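Local coordinates for polysaccharide deacetylase (Streptococcus pyogenes, PDB 6DQ3), which probably removes N-acetyl groups from the cell wall linkage unit of streptococcal rhamnopolysaccharides, as a zinc-dependent deacetylase of carbohydrate esterase family 4, at residues 53-58 with 166-171; 74-77 with 82-85; 76-81 with 135-140; 106-111 with 156-161; 121-124 with 129-132. All blocks are in the same frame, centred on the assembly; numbering follows the deposited sequence.

Contact 1: residues 53-58 with 166-171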
# COMPACT_ATOMS: atom_id res chain seq x y z
N SER A 53 -7.32 3.03 7.22
CA SER A 53 -6.50 4.05 6.59
C SER A 53 -5.11 4.07 7.22
O SER A 53 -4.91 3.53 8.31
CB SER A 53 -7.15 5.42 6.77
OG SER A 53 -7.00 5.86 8.11
N PRO A 54 -4.13 4.70 6.56
CA PRO A 54 -2.79 4.81 7.18
C PRO A 54 -2.84 5.44 8.57
O PRO A 54 -2.17 4.95 9.49
CB PRO A 54 -2.01 5.69 6.19
CG PRO A 54 -2.70 5.48 4.86
CD PRO A 54 -4.17 5.29 5.20
N GLU A 55 -3.61 6.51 8.74
CA GLU A 55 -3.72 7.17 10.04
C GLU A 55 -4.20 6.20 11.12
O GLU A 55 -3.75 6.26 12.27
CB GLU A 55 -4.65 8.37 9.92
CG GLU A 55 -4.09 9.58 9.17
CD GLU A 55 -4.12 9.46 7.65
OE1 GLU A 55 -4.80 8.57 7.11
OE2 GLU A 55 -3.45 10.28 6.99
N GLU A 56 -5.13 5.31 10.76
CA GLU A 56 -5.67 4.37 11.74
C GLU A 56 -4.65 3.30 12.09
O GLU A 56 -4.55 2.88 13.25
CB GLU A 56 -6.95 3.76 11.20
CG GLU A 56 -8.12 4.74 11.17
CD GLU A 56 -9.35 4.17 10.48
OE1 GLU A 56 -9.20 3.48 9.46
OE2 GLU A 56 -10.47 4.42 10.97
N VAL A 57 -3.87 2.85 11.11
CA VAL A 57 -2.80 1.89 11.39
C VAL A 57 -1.81 2.48 12.39
O VAL A 57 -1.42 1.83 13.36
CB VAL A 57 -2.10 1.47 10.09
CG1 VAL A 57 -0.87 0.64 10.40
CG2 VAL A 57 -3.07 0.71 9.19
N TYR A 58 -1.40 3.73 12.16
CA TYR A 58 -0.45 4.37 13.06
C TYR A 58 -1.02 4.49 14.47
O TYR A 58 -0.36 4.16 15.46
CB TYR A 58 -0.07 5.75 12.54
CG TYR A 58 0.91 6.49 13.43
CD1 TYR A 58 2.21 6.02 13.59
CD2 TYR A 58 0.55 7.65 14.10
CE1 TYR A 58 3.12 6.69 14.41
CE2 TYR A 58 1.45 8.33 14.91
CZ TYR A 58 2.73 7.84 15.06
OH TYR A 58 3.64 8.50 15.87
N ASN A 166 -1.19 15.56 4.45
CA ASN A 166 0.06 15.28 5.16
C ASN A 166 0.33 13.79 4.98
O ASN A 166 -0.26 12.95 5.66
CB ASN A 166 -0.04 15.65 6.64
CG ASN A 166 1.21 15.28 7.41
OD1 ASN A 166 2.29 15.13 6.83
ND2 ASN A 166 1.08 15.14 8.72
N THR A 167 1.21 13.46 4.03
CA THR A 167 1.57 12.08 3.77
C THR A 167 2.38 11.53 4.93
O THR A 167 3.36 12.15 5.36
CB THR A 167 2.36 11.98 2.47
OG1 THR A 167 1.63 12.60 1.40
CG2 THR A 167 2.63 10.53 2.11
N ILE A 168 1.99 10.36 5.44
CA ILE A 168 2.64 9.80 6.62
C ILE A 168 3.28 8.44 6.38
O ILE A 168 4.02 7.97 7.25
CB ILE A 168 1.66 9.70 7.81
CG1 ILE A 168 0.49 8.76 7.47
CG2 ILE A 168 1.11 11.07 8.16
CD1 ILE A 168 -0.28 8.31 8.70
N ALA A 169 3.02 7.79 5.24
CA ALA A 169 3.49 6.43 5.02
C ALA A 169 4.30 6.35 3.74
O ALA A 169 4.03 7.06 2.76
CB ALA A 169 2.31 5.44 4.95
N ILE A 170 5.30 5.47 3.75
CA ILE A 170 6.13 5.21 2.58
C ILE A 170 6.24 3.70 2.39
O ILE A 170 6.26 2.93 3.36
CB ILE A 170 7.53 5.86 2.70
CG1 ILE A 170 8.37 5.59 1.46
CG2 ILE A 170 8.23 5.35 3.96
CD1 ILE A 170 9.69 6.33 1.43
N ALA A 171 6.28 3.28 1.12
CA ALA A 171 6.65 1.92 0.74
C ALA A 171 7.99 2.01 0.01
O ALA A 171 8.10 2.74 -0.98
CB ALA A 171 5.59 1.28 -0.15
O HOH W 1 -2.08 10.89 4.86
O HOH W 2 -2.40 12.79 7.96

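Contact 2: residues 74-77 with 82-85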
# COMPACT_ATOMS: atom_id res chain seq x y z
N LEU A 74 -5.27 -2.53 3.35
CA LEU A 74 -5.10 -2.89 1.95
C LEU A 74 -4.16 -1.88 1.30
O LEU A 74 -4.48 -0.68 1.26
CB LEU A 74 -6.44 -2.90 1.22
CG LEU A 74 -7.60 -3.73 1.76
CD1 LEU A 74 -8.81 -3.57 0.83
CD2 LEU A 74 -7.20 -5.17 1.91
N THR A 75 -3.03 -2.36 0.79
CA THR A 75 -2.05 -1.49 0.14
C THR A 75 -1.75 -1.96 -1.27
O THR A 75 -1.69 -3.16 -1.55
CB THR A 75 -0.73 -1.42 0.94
OG1 THR A 75 -0.01 -2.66 0.86
CG2 THR A 75 -1.00 -1.08 2.40
N PHE A 76 -1.55 -0.98 -2.16
CA PHE A 76 -1.22 -1.20 -3.57
C PHE A 76 -0.01 -0.34 -3.90
O PHE A 76 -0.03 0.87 -3.66
CB PHE A 76 -2.39 -0.80 -4.49
CG PHE A 76 -3.59 -1.69 -4.41
CD1 PHE A 76 -4.38 -1.72 -3.28
CD2 PHE A 76 -3.95 -2.49 -5.49
CE1 PHE A 76 -5.49 -2.54 -3.21
CE2 PHE A 76 -5.05 -3.31 -5.43
CZ PHE A 76 -5.83 -3.33 -4.29
N ASP A 77 1.01 -0.94 -4.49
CA ASP A 77 2.20 -0.19 -4.88
C ASP A 77 2.16 0.20 -6.35
O ASP A 77 1.47 -0.42 -7.17
CB ASP A 77 3.48 -0.98 -4.59
CG ASP A 77 3.62 -1.38 -3.14
OD1 ASP A 77 3.01 -0.73 -2.27
OD2 ASP A 77 4.35 -2.36 -2.86
N ASP A 82 -4.52 0.55 -13.45
CA ASP A 82 -5.51 -0.47 -13.14
C ASP A 82 -6.06 -0.32 -11.72
O ASP A 82 -7.14 -0.85 -11.43
CB ASP A 82 -4.94 -1.89 -13.35
CG ASP A 82 -3.77 -2.22 -12.43
OD1 ASP A 82 -3.31 -1.35 -11.67
OD2 ASP A 82 -3.30 -3.38 -12.47
N PHE A 83 -5.36 0.39 -10.83
CA PHE A 83 -5.94 0.65 -9.51
C PHE A 83 -7.20 1.51 -9.64
O PHE A 83 -8.19 1.29 -8.94
CB PHE A 83 -4.92 1.32 -8.58
CG PHE A 83 -5.46 1.60 -7.21
CD1 PHE A 83 -5.51 0.60 -6.25
CD2 PHE A 83 -5.96 2.85 -6.88
CE1 PHE A 83 -6.03 0.85 -4.99
CE2 PHE A 83 -6.48 3.11 -5.63
CZ PHE A 83 -6.51 2.11 -4.68
N TYR A 84 -7.18 2.49 -10.54
CA TYR A 84 -8.36 3.32 -10.78
C TYR A 84 -9.39 2.61 -11.65
O TYR A 84 -10.60 2.71 -11.40
CB TYR A 84 -7.94 4.64 -11.43
CG TYR A 84 -9.08 5.56 -11.78
CD1 TYR A 84 -9.74 6.27 -10.80
CD2 TYR A 84 -9.45 5.76 -13.10
CE1 TYR A 84 -10.77 7.13 -11.11
CE2 TYR A 84 -10.48 6.62 -13.43
CZ TYR A 84 -11.13 7.31 -12.43
OH TYR A 84 -12.16 8.17 -12.75
N ASN A 85 -8.94 1.91 -12.70
CA ASN A 85 -9.89 1.33 -13.64
C ASN A 85 -10.53 0.05 -13.11
O ASN A 85 -11.69 -0.24 -13.44
CB ASN A 85 -9.21 1.00 -14.98
CG ASN A 85 -8.85 2.23 -15.78
OD1 ASN A 85 -9.50 3.28 -15.67
ND2 ASN A 85 -7.83 2.11 -16.61

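Contact 3: residues 76-81 with 135-140. With ZN (zinc ion), chain D; EDO (1,2-ethanediol), chain H.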
# COMPACT_ATOMS: atom_id res chain seq x y z
N PHE A 76 -1.55 -0.98 -2.16
CA PHE A 76 -1.22 -1.20 -3.57
C PHE A 76 -0.01 -0.34 -3.90
O PHE A 76 -0.03 0.87 -3.66
CB PHE A 76 -2.39 -0.80 -4.49
CG PHE A 76 -3.59 -1.69 -4.41
CD1 PHE A 76 -4.38 -1.72 -3.28
CD2 PHE A 76 -3.95 -2.49 -5.49
CE1 PHE A 76 -5.49 -2.54 -3.21
CE2 PHE A 76 -5.05 -3.31 -5.43
CZ PHE A 76 -5.83 -3.33 -4.29
N ASP A 77 1.01 -0.94 -4.49
CA ASP A 77 2.20 -0.19 -4.88
C ASP A 77 2.16 0.20 -6.35
O ASP A 77 1.47 -0.42 -7.17
CB ASP A 77 3.48 -0.98 -4.59
CG ASP A 77 3.62 -1.38 -3.14
OD1 ASP A 77 3.01 -0.73 -2.27
OD2 ASP A 77 4.35 -2.36 -2.86
N ASP A 78 2.91 1.27 -6.67
CA ASP A 78 3.34 1.66 -8.01
C ASP A 78 2.31 2.49 -8.77
O ASP A 78 2.53 2.82 -9.95
CB ASP A 78 3.70 0.41 -8.83
CG ASP A 78 4.95 -0.29 -8.32
OD1 ASP A 78 5.64 0.30 -7.48
OD2 ASP A 78 5.22 -1.44 -8.74
N SER A 79 1.23 2.87 -8.11
CA SER A 79 0.23 3.80 -8.63
C SER A 79 -0.07 3.53 -10.10
O SER A 79 0.00 4.42 -10.95
CB SER A 79 0.68 5.24 -8.41
OG SER A 79 2.04 5.42 -8.75
N MET A 80 -0.44 2.29 -10.39
CA MET A 80 -0.76 1.87 -11.75
C MET A 80 -2.22 2.16 -12.06
O MET A 80 -3.08 2.19 -11.18
CB MET A 80 -0.46 0.38 -11.91
CG MET A 80 1.03 0.06 -11.77
SD MET A 80 1.44 -1.69 -11.87
CE MET A 80 0.60 -2.32 -10.43
N ILE A 81 -2.49 2.40 -13.35
CA ILE A 81 -3.81 2.89 -13.75
C ILE A 81 -4.89 1.84 -13.48
O ILE A 81 -6.06 2.18 -13.27
CB ILE A 81 -3.77 3.34 -15.22
CG1 ILE A 81 -5.08 4.03 -15.60
CG2 ILE A 81 -3.48 2.16 -16.15
CD1 ILE A 81 -5.35 5.30 -14.82
N VAL A 135 10.07 9.45 -5.81
CA VAL A 135 9.86 10.18 -7.05
C VAL A 135 10.12 9.27 -8.25
O VAL A 135 9.28 9.14 -9.14
CB VAL A 135 10.75 11.43 -7.11
CG1 VAL A 135 10.54 12.17 -8.44
CG2 VAL A 135 10.49 12.35 -5.93
N ASN A 136 11.29 8.63 -8.29
CA ASN A 136 11.74 7.90 -9.46
C ASN A 136 11.85 6.40 -9.25
O ASN A 136 12.27 5.69 -10.17
CB ASN A 136 13.08 8.47 -9.93
CG ASN A 136 12.98 9.93 -10.36
OD1 ASN A 136 12.31 10.25 -11.35
ND2 ASN A 136 13.66 10.81 -9.63
N HIS A 137 11.47 5.89 -8.07
CA HIS A 137 11.49 4.46 -7.77
C HIS A 137 12.89 3.87 -7.88
O HIS A 137 13.07 2.80 -8.47
CB HIS A 137 10.53 3.72 -8.71
CG HIS A 137 10.01 2.43 -8.17
ND1 HIS A 137 10.60 1.21 -8.43
CD2 HIS A 137 8.91 2.15 -7.42
CE1 HIS A 137 9.91 0.25 -7.84
NE2 HIS A 137 8.88 0.79 -7.22
N PRO A 138 13.90 4.52 -7.30
CA PRO A 138 15.23 3.89 -7.23
C PRO A 138 15.28 2.82 -6.15
O PRO A 138 14.42 2.73 -5.27
CB PRO A 138 16.15 5.06 -6.87
CG PRO A 138 15.27 5.92 -5.98
CD PRO A 138 13.88 5.83 -6.62
N ASP A 139 16.32 2.00 -6.24
CA ASP A 139 16.77 1.20 -5.09
C ASP A 139 17.37 2.17 -4.08
O ASP A 139 18.50 2.63 -4.24
CB ASP A 139 17.76 0.14 -5.54
CG ASP A 139 18.30 -0.70 -4.38
OD1 ASP A 139 18.07 -0.34 -3.21
OD2 ASP A 139 18.94 -1.73 -4.66
N LEU A 140 16.59 2.51 -3.05
CA LEU A 140 17.02 3.51 -2.07
C LEU A 140 18.35 3.11 -1.42
O LEU A 140 19.18 3.97 -1.12
CB LEU A 140 15.94 3.70 -1.01
CG LEU A 140 14.65 4.41 -1.41
CD1 LEU A 140 13.59 4.32 -0.33
CD2 LEU A 140 14.95 5.87 -1.74
ZN ZN D . 7.32 -0.31 -6.45
C1 EDO H . 9.08 9.34 -14.75
O1 EDO H . 9.37 9.29 -16.16
C2 EDO H . 10.37 9.55 -13.97
O2 EDO H . 10.04 9.77 -12.60
O HOH W 3 7.69 -2.04 -8.04

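Contact 4: residues 106-111 with 156-161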
# COMPACT_ATOMS: atom_id res chain seq x y z
N LEU A 106 6.21 9.56 -12.19
CA LEU A 106 5.40 9.10 -13.32
C LEU A 106 4.12 9.93 -13.45
O LEU A 106 3.69 10.25 -14.57
CB LEU A 106 5.07 7.62 -13.17
CG LEU A 106 6.25 6.67 -13.37
CD1 LEU A 106 5.98 5.30 -12.77
CD2 LEU A 106 6.58 6.55 -14.86
N THR A 107 3.50 10.28 -12.32
CA THR A 107 2.32 11.12 -12.37
C THR A 107 2.66 12.53 -12.84
O THR A 107 1.91 13.14 -13.61
CB THR A 107 1.65 11.16 -10.99
OG1 THR A 107 1.11 9.86 -10.69
CG2 THR A 107 0.54 12.19 -10.96
N GLU A 108 3.80 13.06 -12.39
CA GLU A 108 4.18 14.41 -12.80
C GLU A 108 4.56 14.46 -14.27
O GLU A 108 4.38 15.50 -14.92
CB GLU A 108 5.34 14.90 -11.93
CG GLU A 108 5.62 16.39 -12.04
CD GLU A 108 6.58 16.88 -10.97
OE1 GLU A 108 6.72 16.20 -9.93
OE2 GLU A 108 7.20 17.95 -11.17
N MET A 109 5.06 13.36 -14.82
CA MET A 109 5.43 13.27 -16.23
C MET A 109 4.24 12.93 -17.13
O MET A 109 4.41 12.87 -18.35
CB MET A 109 6.53 12.23 -16.42
CG MET A 109 7.90 12.68 -15.94
SD MET A 109 8.42 14.28 -16.62
CE MET A 109 8.41 13.92 -18.38
N GLY A 110 3.07 12.69 -16.55
CA GLY A 110 1.90 12.39 -17.35
C GLY A 110 1.84 10.99 -17.90
O GLY A 110 1.24 10.77 -18.96
N SER A 111 2.43 10.02 -17.21
CA SER A 111 2.42 8.64 -17.67
C SER A 111 1.00 8.11 -17.76
O SER A 111 0.26 8.11 -16.77
CB SER A 111 3.25 7.77 -16.73
OG SER A 111 3.11 6.39 -17.05
N LYS A 156 6.99 13.37 -1.11
CA LYS A 156 6.05 13.73 -0.06
C LYS A 156 5.55 15.16 -0.24
O LYS A 156 4.36 15.44 -0.11
CB LYS A 156 6.70 13.57 1.32
CG LYS A 156 5.90 14.20 2.46
CD LYS A 156 6.41 13.73 3.82
CE LYS A 156 5.92 14.63 4.96
NZ LYS A 156 4.45 14.76 5.02
N ASP A 157 6.47 16.09 -0.53
CA ASP A 157 6.06 17.47 -0.74
C ASP A 157 5.10 17.59 -1.91
O ASP A 157 4.19 18.42 -1.88
CB ASP A 157 7.29 18.36 -0.97
CG ASP A 157 8.15 18.49 0.27
OD1 ASP A 157 7.65 18.24 1.39
OD2 ASP A 157 9.34 18.84 0.13
N TYR A 158 5.28 16.76 -2.93
CA TYR A 158 4.39 16.77 -4.09
C TYR A 158 2.99 16.30 -3.71
O TYR A 158 2.00 16.97 -4.00
CB TYR A 158 4.99 15.90 -5.20
CG TYR A 158 4.18 15.80 -6.47
CD1 TYR A 158 4.31 16.73 -7.49
CD2 TYR A 158 3.29 14.75 -6.65
CE1 TYR A 158 3.57 16.62 -8.66
CE2 TYR A 158 2.55 14.63 -7.82
CZ TYR A 158 2.69 15.57 -8.82
OH TYR A 158 1.94 15.44 -9.97
N LEU A 159 2.89 15.14 -3.06
CA LEU A 159 1.58 14.64 -2.64
C LEU A 159 0.92 15.59 -1.65
O LEU A 159 -0.28 15.88 -1.75
CB LEU A 159 1.72 13.25 -2.04
CG LEU A 159 2.24 12.17 -2.98
CD1 LEU A 159 2.73 10.96 -2.20
CD2 LEU A 159 1.17 11.76 -3.98
N ASP A 160 1.70 16.10 -0.68
CA ASP A 160 1.14 17.00 0.32
C ASP A 160 0.55 18.24 -0.32
O ASP A 160 -0.54 18.69 0.07
CB ASP A 160 2.22 17.41 1.32
CG ASP A 160 2.66 16.28 2.21
OD1 ASP A 160 2.12 15.17 2.06
OD2 ASP A 160 3.56 16.50 3.05
N LYS A 161 1.25 18.83 -1.28
CA LYS A 161 0.76 20.05 -1.91
C LYS A 161 -0.35 19.74 -2.90
O LYS A 161 -1.43 20.34 -2.83
CB LYS A 161 1.92 20.78 -2.60
CG LYS A 161 1.53 22.10 -3.23
CD LYS A 161 2.73 22.78 -3.89
CE LYS A 161 2.34 24.11 -4.52
NZ LYS A 161 3.51 24.80 -5.13

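Contact 5: residues 121-124 with 129-132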
# COMPACT_ATOMS: atom_id res chain seq x y z
N LYS A 121 -7.67 12.71 -6.56
CA LYS A 121 -8.60 13.59 -5.86
C LYS A 121 -10.00 12.99 -5.82
O LYS A 121 -10.71 13.10 -4.81
CB LYS A 121 -8.61 14.97 -6.52
CG LYS A 121 -7.27 15.71 -6.43
CD LYS A 121 -7.30 17.01 -7.23
CE LYS A 121 -6.01 17.79 -7.06
NZ LYS A 121 -6.06 19.10 -7.77
N GLU A 122 -10.42 12.34 -6.91
CA GLU A 122 -11.71 11.67 -6.93
C GLU A 122 -11.74 10.54 -5.91
O GLU A 122 -12.69 10.42 -5.13
CB GLU A 122 -12.01 11.13 -8.33
CG GLU A 122 -13.28 10.29 -8.41
CD GLU A 122 -13.46 9.56 -9.75
OE1 GLU A 122 -12.76 9.90 -10.73
OE2 GLU A 122 -14.30 8.64 -9.80
N MET A 123 -10.70 9.71 -5.90
CA MET A 123 -10.71 8.50 -5.08
C MET A 123 -10.60 8.81 -3.59
O MET A 123 -11.11 8.05 -2.77
CB MET A 123 -9.58 7.57 -5.52
CG MET A 123 -9.83 6.88 -6.86
SD MET A 123 -8.59 5.63 -7.28
CE MET A 123 -7.23 6.65 -7.83
N LYS A 124 -9.94 9.92 -3.23
CA LYS A 124 -9.83 10.28 -1.82
C LYS A 124 -11.19 10.56 -1.20
O LYS A 124 -11.35 10.40 0.02
CB LYS A 124 -8.93 11.51 -1.66
CG LYS A 124 -7.45 11.25 -1.83
CD LYS A 124 -6.63 12.51 -1.61
CE LYS A 124 -6.74 13.03 -0.18
NZ LYS A 124 -5.82 14.18 0.08
N SER A 129 -6.57 6.29 0.01
CA SER A 129 -5.46 7.09 0.50
C SER A 129 -4.26 6.90 -0.41
O SER A 129 -4.03 5.82 -0.96
CB SER A 129 -5.11 6.70 1.95
OG SER A 129 -4.07 7.51 2.46
N PHE A 130 -3.47 7.96 -0.56
CA PHE A 130 -2.34 7.95 -1.48
C PHE A 130 -1.08 8.39 -0.75
O PHE A 130 -0.95 9.54 -0.34
CB PHE A 130 -2.65 8.80 -2.69
CG PHE A 130 -3.85 8.30 -3.43
CD1 PHE A 130 -3.72 7.26 -4.33
CD2 PHE A 130 -5.11 8.80 -3.16
CE1 PHE A 130 -4.82 6.76 -4.98
CE2 PHE A 130 -6.22 8.30 -3.81
CZ PHE A 130 -6.07 7.27 -4.72
N GLN A 131 -0.17 7.44 -0.58
CA GLN A 131 1.03 7.62 0.21
C GLN A 131 2.25 7.55 -0.71
O GLN A 131 2.14 7.58 -1.95
CB GLN A 131 1.06 6.58 1.33
CG GLN A 131 -0.17 6.64 2.26
CD GLN A 131 -0.28 7.95 3.03
OE1 GLN A 131 0.69 8.41 3.63
NE2 GLN A 131 -1.46 8.55 3.01
N ASP A 132 3.44 7.47 -0.11
CA ASP A 132 4.67 7.73 -0.83
C ASP A 132 5.33 6.46 -1.36
O ASP A 132 5.38 5.44 -0.67
CB ASP A 132 5.65 8.47 0.08
CG ASP A 132 6.86 8.98 -0.67
OD1 ASP A 132 7.80 8.20 -0.89
OD2 ASP A 132 6.84 10.17 -1.05

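Contact 1: residues 53-58 with 166-171
Over one face of the Glu-55 carboxylate lies the methyl CD1 of Ile-168, 4.1 Å from Glu-55 CD, while two waters gather at the oxygen OE2. Water 1 donates to Glu-55 OE2 at 2.6 Å and also to the backbone O of Asn-166; water 2 spans the same two acceptors with slightly longer bonds. The carboxylate and the carbonyl, both acceptors, are thus joined through solvent protons. A bend at chi2 (79°) brings the carboxylate over that methyl and toward the waters; the apolar Glu-55 CG lies 4.0 Å from Ile-168 CD1. Beside it Pro-54, whose rigid ring suits the first turn of a helix, sets CB 4.0 Å from the same Ile-168 CD1. The branched isoleucine thereby wedges one methyl against the start of the helix, whose first turn is closed by a capping box: Ser-53 OG accepts from Glu-56 N, and Glu-56 OE1 accepts from Ser-53 N. The N atoms of Ile-168 and Ala-169 both donate to Gln-131 OE1 as strand 169-171 begins. Helix 54-63 lies across the N-terminal ends of the barrel strands, with Pro-54 also resting on Trp-73 of strand 71-77 and Ser-129 of strand 128-132, and Val-57 on Leu-192 of strand 192-198.

Contact 2: residues 74-77 with 82-85
Strand 74-77 and the helical turn 82-85 come closest at Phe-76 and Phe-83, whose CA atoms stand 7.8 Å apart, a gap that two phenyl rings fill. The pair is T-shaped: the edge of Phe-83 points at a face of Phe-76, with ring centroids 4.8 Å apart and planes inclined at 65°. Phe-83 CE1 sits 3.5 Å from Phe-76 CD1, displaced from the ring centre toward the rim, and Phe-83 CD1 is as near to Phe-76 CG. The slightly positive C-H rim of one ring thus meets the pi cloud of the other, a favourable arrangement for two buried phenylalanines. With CG opposite the backbone N (chi1 -179°), Phe-83 extends from the helix straight to the strand. Nearby, Asp-82 turns its OD2 to the backbone N of Ile-17 and to ND1 of His-18, which binds a separate zinc ion with Glu-24, and so probably helps to position that imidazole. The contact joins the first two elements of the beta-alpha-beta unit made by strand 71-77, helix 81-93 and strand 98-102. Both rings touch Asn-100 of that next strand, and Phe-76 stacks in addition with Tyr-14 of strand 8-14.

Contact 3: residues 76-81 with 135-140
The His-His-Asp zinc site characteristic of family 4 carbohydrate esterases brings Asp-78 and His-137 together, with His-133 as the third protein ligand. Asp-78 OD1 and His-137 NE2 each bind the zinc ion at 2.1 Å. Because they share the metal, Asp-78 OD1 lies 3.3 Å from His-137 NE2 without bonding to it. Carboxylate and imidazole planes are turned 74° from each other, and the two side chains cross at about a right angle at the metal. Asp-78 binds through a single oxygen: its OD2 is 3.3 Å from the zinc and instead accepts from water 3 at 2.6 Å, while that water lies 2.4 Å from the zinc. The water is therefore gripped by metal and carboxylate together, and the zinc would be expected to polarise it. An acetate ion lies about 3 Å from the His-137 side chain, consistent with a pocket for the acetyl group released by the enzyme. Asp-78 and His-137 both have positive phi (85° and 60°), which probably helps to direct their side chains to the metal. The N atom of His-137 is held by Thr-134 OG1. Asp-78 directly follows strand 71-77 at its C-terminal end, bonded through its backbone to Asn-101 of strand 98-102; His-137 comes from the loop linking strand 128-132 to helix 145-162.

Contact 4: residues 106-111 with 156-161
Glu-108 overlaps the rim of the Tyr-158 ring with its carboxylate, whose plane runs nearly parallel to the ring (3° apart) but is stepped above it and displaced past the CD1-CE1 side. Its OE1 comes 3.4 Å from Tyr-158 CE1 and 3.5 Å from Tyr-158 CD1, approaching that side of the ring obliquely, from above its plane, in plain van der Waals contact. The glutamate gets there by an extended chain, with CG opposite the backbone N (chi1 -166°), so that its methylenes run past the phenol and CB lies 4.0 Å from Tyr-158 OH. The preceding residue, Thr-107, brings its methyl CG2 to within 3.7 Å of Tyr-158 OH, at the edge of the ring and near its plane. Threonine suits this spot by having two different branches: the methyl packs on the tyrosine while OG1 bonds to the backbone O of Leu-115. Tyrosine suits the other side because its long flat ring can bridge two helices at the surface, where it also touches Thr-104 and Leu-117. Behind it on helix 145-162, Lys-156 NZ and Asp-160 OD2 form a salt bridge of 2.8 Å one turn apart, and the same NZ bonds to Thr-167 O and Asn-166 OD1. Helix 104-108 ends beside the contact in a Schellman motif: Ser-111 N bonds to Leu-106 O at 2.9 Å, Gly-110 N to Thr-107 O, and Gly-110 takes the positive phi (77°) that glycine adopts readily at such a C-terminal cap.

Contact 5: residues 121-124 with 129-132
Met-123 meets the ring of Phe-130 along most of its length. Its CB lies 3.6 Å from Phe-130 CZ, at the edge of the ring and in its plane. Beyond CG, the sulfur SD stands 3.9 Å from CZ and 5.3 Å from the ring centroid, 85° off the ring normal, which makes this a Met-aromatic contact of the edge kind. The chain then bends at chi3 (-77°) and curls the methyl CE back toward the phenyl, 3.4 Å from Phe-130 CZ and 3.7 Å from CE1, in an oblique approach. An unbranched, flexible methionine is well fitted to hug a ring rim in this way. On the neighbouring part of the same rim, Lys-124 places its CG 3.6 Å from Phe-130 CD2, again near the ring plane. The lysine meets the ring through its aliphatic base, at CG. Phe-130 thus fits its outer edge between two successive residues of the helix. On the strand, Ser-129 points away from the helix, and its OG accepts from Gln-131 NE2 at 2.9 Å. Met-123 also packs on Phe-83, Tyr-84 and Tyr-88 of helix 81-93. Joined chiefly by dispersion forces, helix 117-124 and strand 128-132 adhere without a polar bond between their segments; sulfur beside the weakly positive ring rim probably adds a small electrostatic gain, and the lysine NZ has its hydrogen-bond partners beyond the ring, at Leu-163 O and Gln-165 OE1.

In the fold
Contacts 2 and 5 are the buried ones, apolar and aromatic, and they merge where Met-123 packs on Phe-83 between neighbouring helices and the sheet. Contact 1 is partly buried: apolar at the helix start, water-bridged at its margin. It meets contact 5 where backbone bonds and Gln-131 tie strand 169-171 to strand 128-132. Contacts 3 and 4 lie at the surface, yet differ: one is held by a metal, the other by side-chain packing between helices. Contact 3 begins on the same strand as contact 2, so strand 71-77 carries a core phenylalanine and, just past its end, a zinc ligand. Together they sample the curled sheet, its helices and the active-site end of a deacetylase barrel.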